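Diaminopimelate decarboxylase (Psychromonas ingrahamii, PDB 4XG1) probably decarboxylates meso-diaminopimelate to L-lysine, the last step of lysine biosynthesis, with pyridoxal 5'-phosphate as cofactor. Local coordinates at residues I112-E126 with V137-R150. Sequence-based numbering, arbitrary orientation.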
loop_
_atom_site.group_PDB
_atom_site.type_symbol
_atom_site.label_atom_id
_atom_site.label_comp_id
_atom_site.label_asym_id
_atom_site.label_seq_id
_atom_site.Cartn_x
_atom_site.Cartn_y
_atom_site.Cartn_z
ATOM N N ILE B 112 -2.119 -5.572 23.557
ATOM C CA ILE B 112 -2.187 -6.778 24.398
ATOM C C ILE B 112 -3.208 -6.624 25.525
ATOM O O ILE B 112 -4.009 -7.522 25.785
ATOM C CB ILE B 112 -0.835 -7.103 25.009
ATOM C CG1 ILE B 112 0.148 -7.549 23.915
ATOM C CG2 ILE B 112 -0.984 -8.227 26.012
ATOM C CD1 ILE B 112 1.594 -7.226 24.247
ATOM N N SER B 113 -3.190 -5.456 26.155
ATOM C CA SER B 113 -4.231 -5.083 27.086
ATOM C C SER B 113 -5.641 -5.173 26.509
ATOM O O SER B 113 -6.543 -5.745 27.115
ATOM C CB SER B 113 -3.969 -3.671 27.556
ATOM O OG SER B 113 -4.899 -3.363 28.571
ATOM N N ALA B 114 -5.840 -4.641 25.316
ATOM C CA ALA B 114 -7.182 -4.651 24.763
ATOM C C ALA B 114 -7.638 -6.061 24.512
ATOM O O ALA B 114 -8.821 -6.401 24.713
ATOM C CB ALA B 114 -7.257 -3.842 23.484
ATOM N N ALA B 115 -6.717 -6.888 24.062
ATOM C CA ALA B 115 -7.055 -8.265 23.695
ATOM C C ALA B 115 -7.318 -9.103 24.954
ATOM O O ALA B 115 -8.205 -9.967 24.983
ATOM C CB ALA B 115 -5.921 -8.872 22.896
ATOM N N LEU B 116 -6.533 -8.832 25.989
ATOM C CA LEU B 116 -6.757 -9.464 27.286
ATOM C C LEU B 116 -8.110 -9.068 27.841
ATOM O O LEU B 116 -8.919 -9.938 28.170
ATOM C CB LEU B 116 -5.635 -9.092 28.280
ATOM C CG LEU B 116 -4.348 -9.904 28.083
ATOM C CD1 LEU B 116 -3.209 -9.398 28.942
ATOM C CD2 LEU B 116 -4.602 -11.369 28.374
ATOM N N GLN B 117 -8.401 -7.767 27.821
ATOM C CA GLN B 117 -9.702 -7.294 28.304
ATOM C C GLN B 117 -10.868 -7.800 27.468
ATOM O O GLN B 117 -11.967 -7.883 27.954
ATOM C CB GLN B 117 -9.728 -5.780 28.401
ATOM C CG GLN B 117 -8.784 -5.278 29.473
ATOM C CD GLN B 117 -8.538 -3.788 29.429
ATOM O OE1 GLN B 117 -7.481 -3.340 28.973
ATOM N NE2 GLN B 117 -9.503 -3.008 29.879
ATOM N N ALA B 118 -10.634 -8.174 26.221
ATOM C CA ALA B 118 -11.684 -8.783 25.408
ATOM C C ALA B 118 -11.702 -10.282 25.559
ATOM O O ALA B 118 -12.579 -10.958 25.006
ATOM C CB ALA B 118 -11.488 -8.427 23.957
ATOM N N ASN B 119 -10.715 -10.818 26.289
ATOM C CA ASN B 119 -10.714 -12.225 26.684
ATOM C C ASN B 119 -10.599 -13.171 25.484
ATOM O O ASN B 119 -11.395 -14.118 25.307
ATOM C CB ASN B 119 -11.979 -12.504 27.501
ATOM C CG ASN B 119 -12.013 -13.887 28.074
ATOM O OD1 ASN B 119 -11.043 -14.342 28.669
ATOM N ND2 ASN B 119 -13.137 -14.588 27.874
ATOM N N ILE B 120 -9.570 -12.929 24.665
ATOM C CA ILE B 120 -9.345 -13.752 23.460
ATOM C C ILE B 120 -8.818 -15.116 23.821
ATOM O O ILE B 120 -8.247 -15.282 24.878
ATOM C CB ILE B 120 -8.383 -13.107 22.453
ATOM C CG1 ILE B 120 -7.027 -12.817 23.080
ATOM C CG2 ILE B 120 -8.970 -11.806 21.930
ATOM C CD1 ILE B 120 -5.927 -12.729 22.046
ATOM N N MET B 121 -8.996 -16.061 22.905
ATOM C CA MET B 121 -8.505 -17.419 23.037
ATOM C C MET B 121 -6.986 -17.554 23.266
ATOM O O MET B 121 -6.582 -18.323 24.120
ATOM C CB MET B 121 -8.856 -18.232 21.800
ATOM C CG MET B 121 -8.564 -19.713 21.924
ATOM S SD MET B 121 -9.150 -20.639 20.477
ATOM C CE MET B 121 -10.895 -20.651 20.773
ATOM N N CYS B 122 -6.147 -16.848 22.506
ATOM C CA CYS B 122 -4.711 -17.161 22.509
ATOM C C CYS B 122 -3.868 -16.078 21.831
ATOM O O CYS B 122 -4.282 -15.498 20.849
ATOM C CB CYS B 122 -4.484 -18.526 21.807
ATOM S SG CYS B 122 -2.952 -19.354 22.217
ATOM N N PHE B 123 -2.683 -15.847 22.365
ATOM C CA PHE B 123 -1.670 -15.014 21.758
ATOM C C PHE B 123 -0.632 -15.921 21.115
ATOM O O PHE B 123 -0.017 -16.701 21.795
ATOM C CB PHE B 123 -0.969 -14.164 22.800
ATOM C CG PHE B 123 -1.836 -13.109 23.416
ATOM C CD1 PHE B 123 -2.720 -13.427 24.452
ATOM C CD2 PHE B 123 -1.774 -11.789 22.975
ATOM C CE1 PHE B 123 -3.524 -12.458 25.026
ATOM C CE2 PHE B 123 -2.571 -10.812 23.546
ATOM C CZ PHE B 123 -3.452 -11.149 24.568
ATOM N N ASN B 124 -0.455 -15.846 19.805
ATOM C CA ASN B 124 0.592 -16.582 19.125
ATOM C C ASN B 124 1.869 -15.763 19.200
ATOM O O ASN B 124 2.045 -14.814 18.442
ATOM C CB ASN B 124 0.190 -16.839 17.680
ATOM C CG ASN B 124 -0.969 -17.810 17.566
ATOM O OD1 ASN B 124 -1.178 -18.639 18.461
ATOM N ND2 ASN B 124 -1.748 -17.716 16.482
ATOM N N VAL B 125 2.761 -16.134 20.120
ATOM C CA VAL B 125 3.958 -15.350 20.440
ATOM C C VAL B 125 5.136 -15.653 19.506
ATOM O O VAL B 125 5.398 -16.812 19.158
ATOM C CB VAL B 125 4.413 -15.582 21.904
ATOM C CG1 VAL B 125 5.695 -14.826 22.236
ATOM C CG2 VAL B 125 3.324 -15.170 22.864
ATOM N N GLU B 126 5.875 -14.596 19.172
ATOM C CA GLU B 126 6.931 -14.630 18.152
ATOM C C GLU B 126 8.322 -14.229 18.657
ATOM O O GLU B 126 9.284 -14.346 17.943
ATOM C CB GLU B 126 6.549 -13.664 17.015
ATOM C CG GLU B 126 5.180 -13.989 16.418
ATOM C CD GLU B 126 5.156 -14.057 14.895
ATOM O OE1 GLU B 126 6.246 -14.189 14.298
ATOM O OE2 GLU B 126 4.032 -13.993 14.317
ATOM N N VAL B 137 1.979 -7.167 31.146
ATOM C CA VAL B 137 0.657 -6.540 31.017
ATOM C C VAL B 137 -0.441 -7.369 31.702
ATOM O O VAL B 137 -1.349 -6.819 32.324
ATOM C CB VAL B 137 0.304 -6.302 29.518
ATOM C CG1 VAL B 137 -1.185 -6.041 29.312
ATOM C CG2 VAL B 137 1.133 -5.148 28.974
ATOM N N ALA B 138 -0.370 -8.685 31.554
ATOM C CA ALA B 138 -1.295 -9.619 32.225
ATOM C C ALA B 138 -1.225 -9.458 33.750
ATOM O O ALA B 138 -2.231 -9.475 34.458
ATOM C CB ALA B 138 -0.930 -11.031 31.860
ATOM N N LYS B 139 -0.002 -9.290 34.229
ATOM C CA LYS B 139 0.270 -9.069 35.621
ATOM C C LYS B 139 -0.473 -7.818 36.042
ATOM O O LYS B 139 -1.291 -7.861 36.951
ATOM C CB LYS B 139 1.783 -8.912 35.825
ATOM C CG LYS B 139 2.235 -8.828 37.271
ATOM C CD LYS B 139 3.685 -8.427 37.412
ATOM C CE LYS B 139 4.021 -7.924 38.815
ATOM N NZ LYS B 139 5.215 -7.029 38.839
ATOM N N ALA B 140 -0.223 -6.712 35.350
ATOM C CA ALA B 140 -0.853 -5.457 35.713
ATOM C C ALA B 140 -2.390 -5.530 35.729
ATOM O O ALA B 140 -3.016 -4.748 36.423
ATOM C CB ALA B 140 -0.377 -4.343 34.802
ATOM N N LEU B 141 -2.991 -6.424 34.953
ATOM C CA LEU B 141 -4.441 -6.565 34.917
ATOM C C LEU B 141 -4.901 -7.686 35.796
ATOM O O LEU B 141 -6.082 -7.996 35.825
ATOM C CB LEU B 141 -4.928 -6.872 33.470
ATOM C CG LEU B 141 -4.804 -5.790 32.384
ATOM C CD1 LEU B 141 -5.221 -6.374 31.032
ATOM C CD2 LEU B 141 -5.623 -4.546 32.703
ATOM N N ASN B 142 -3.959 -8.351 36.444
ATOM C CA ASN B 142 -4.245 -9.568 37.187
ATOM C C ASN B 142 -5.081 -10.619 36.463
ATOM O O ASN B 142 -6.021 -11.184 37.029
ATOM C CB ASN B 142 -4.811 -9.231 38.566
ATOM C CG ASN B 142 -3.878 -9.645 39.668
ATOM O OD1 ASN B 142 -3.626 -10.823 39.836
ATOM N ND2 ASN B 142 -3.310 -8.674 40.377
ATOM N N VAL B 143 -4.702 -10.929 35.227
ATOM C CA VAL B 143 -5.273 -12.088 34.517
ATOM C C VAL B 143 -4.151 -13.024 34.106
ATOM O O VAL B 143 -2.985 -12.701 34.263
ATOM C CB VAL B 143 -6.073 -11.693 33.247
ATOM C CG1 VAL B 143 -7.401 -11.066 33.630
ATOM C CG2 VAL B 143 -5.256 -10.759 32.344
ATOM N N LYS B 144 -4.532 -14.160 33.541
ATOM C CA LYS B 144 -3.592 -15.091 32.957
ATOM C C LYS B 144 -3.734 -15.186 31.423
ATOM O O LYS B 144 -4.787 -15.581 30.895
ATOM C CB LYS B 144 -3.774 -16.460 33.589
ATOM C CG LYS B 144 -3.140 -16.542 34.964
ATOM C CD LYS B 144 -3.000 -17.978 35.425
ATOM C CE LYS B 144 -2.004 -18.075 36.570
ATOM N NZ LYS B 144 -1.763 -19.487 36.966
ATOM N N ALA B 145 -2.664 -14.795 30.726
ATOM C CA ALA B 145 -2.678 -14.648 29.260
ATOM C C ALA B 145 -2.466 -15.956 28.587
ATOM O O ALA B 145 -1.456 -16.561 28.797
ATOM C CB ALA B 145 -1.591 -13.674 28.848
ATOM N N PRO B 146 -3.422 -16.414 27.781
ATOM C CA PRO B 146 -3.252 -17.684 27.101
ATOM C C PRO B 146 -2.301 -17.530 25.935
ATOM O O PRO B 146 -2.403 -16.558 25.199
ATOM C CB PRO B 146 -4.665 -18.032 26.598
ATOM C CG PRO B 146 -5.367 -16.747 26.510
ATOM C CD PRO B 146 -4.745 -15.825 27.527
ATOM N N ILE B 147 -1.384 -18.473 25.750
ATOM C CA ILE B 147 -0.319 -18.294 24.755
ATOM C C ILE B 147 0.099 -19.563 24.043
ATOM O O ILE B 147 0.092 -20.639 24.644
ATOM C CB ILE B 147 0.919 -17.649 25.357
ATOM C CG1 ILE B 147 1.645 -18.618 26.287
ATOM C CG2 ILE B 147 0.596 -16.366 26.085
ATOM C CD1 ILE B 147 2.897 -19.200 25.661
ATOM N N SER B 148 0.373 -19.442 22.746
ATOM C CA SER B 148 1.162 -20.406 22.016
ATOM C C SER B 148 2.453 -19.736 21.632
ATOM O O SER B 148 2.602 -18.517 21.731
ATOM C CB SER B 148 0.505 -20.889 20.753
ATOM O OG SER B 148 -0.857 -21.179 20.949
ATOM N N ILE B 149 3.398 -20.543 21.180
ATOM C CA ILE B 149 4.595 -20.020 20.601
ATOM C C ILE B 149 4.514 -20.346 19.150
ATOM O O ILE B 149 4.149 -21.457 18.775
ATOM C CB ILE B 149 5.850 -20.660 21.170
ATOM C CG1 ILE B 149 5.836 -20.641 22.714
ATOM C CG2 ILE B 149 7.110 -19.945 20.651
ATOM C CD1 ILE B 149 6.111 -19.289 23.310
ATOM N N ARG B 150 4.814 -19.355 18.324
ATOM C CA ARG B 150 4.973 -19.590 16.892
ATOM C C ARG B 150 6.363 -20.225 16.654
ATOM O O ARG B 150 7.413 -19.605 16.926
ATOM C CB ARG B 150 4.850 -18.302 16.088
ATOM C CG ARG B 150 4.824 -18.548 14.586
ATOM C CD ARG B 150 4.773 -17.238 13.809
ATOM N NE ARG B 150 4.819 -17.478 12.389
ATOM C CZ ARG B 150 4.639 -16.557 11.465
ATOM N NH1 ARG B 150 4.351 -15.322 11.793
ATOM N NH2 ARG B 150 4.738 -16.898 10.196
#
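Leu-116 sets its two methyl branches on different partners of 137-150: CD1 lies 3.8 Å from Ala-138 CA, on the helix, while CD2 reaches Ala-145 CB, also at 3.8 Å, where the next strand begins. Leu-141 CD1 lies 3.9 Å from Leu-116 CB, and Val-137 CG1 touches Ile-112 CG2 at 4.0 Å. Nearer the sheet, the Phe-123 ring carries Ile-120 CD1 over the centre of one face and turns its edge to Pro-146 O. With CG anti to the carbonyl carbon (chi1 -68°), the ring brings CE1 to 4.4 Å from Pro-146 CD. Strands 122-125 and 145-150 run parallel, their axes 25° apart, and four backbone bonds of 2.7 to 2.9 Å join them: Phe-123 N to Pro-146 O, Ser-148 N to Phe-123 O, Val-125 N to Ser-148 O and Arg-150 N to Val-125 O. At the polar end an extended Arg-150 forms a salt bridge through NH1 to the syn side of Glu-126 OE2, the oxygen lying in the guanidinium plane and the two planes standing 72° apart. Glu-126 OE1 takes Gly-173 N, and Arg-150 NH2 binds His-200 O. A leucine in place of Arg-150 would probably leave the buried Glu-126 carboxylate without this countercharge. Strand 122-125, helix 128-140 and strand 145-152 form a right-handed beta-alpha-beta crossover of the TIM barrel, and the Arg-150 side chain comes within about 4 Å (nearest atoms) of bound LLP, the pyridoxal-phosphate-lysine adduct.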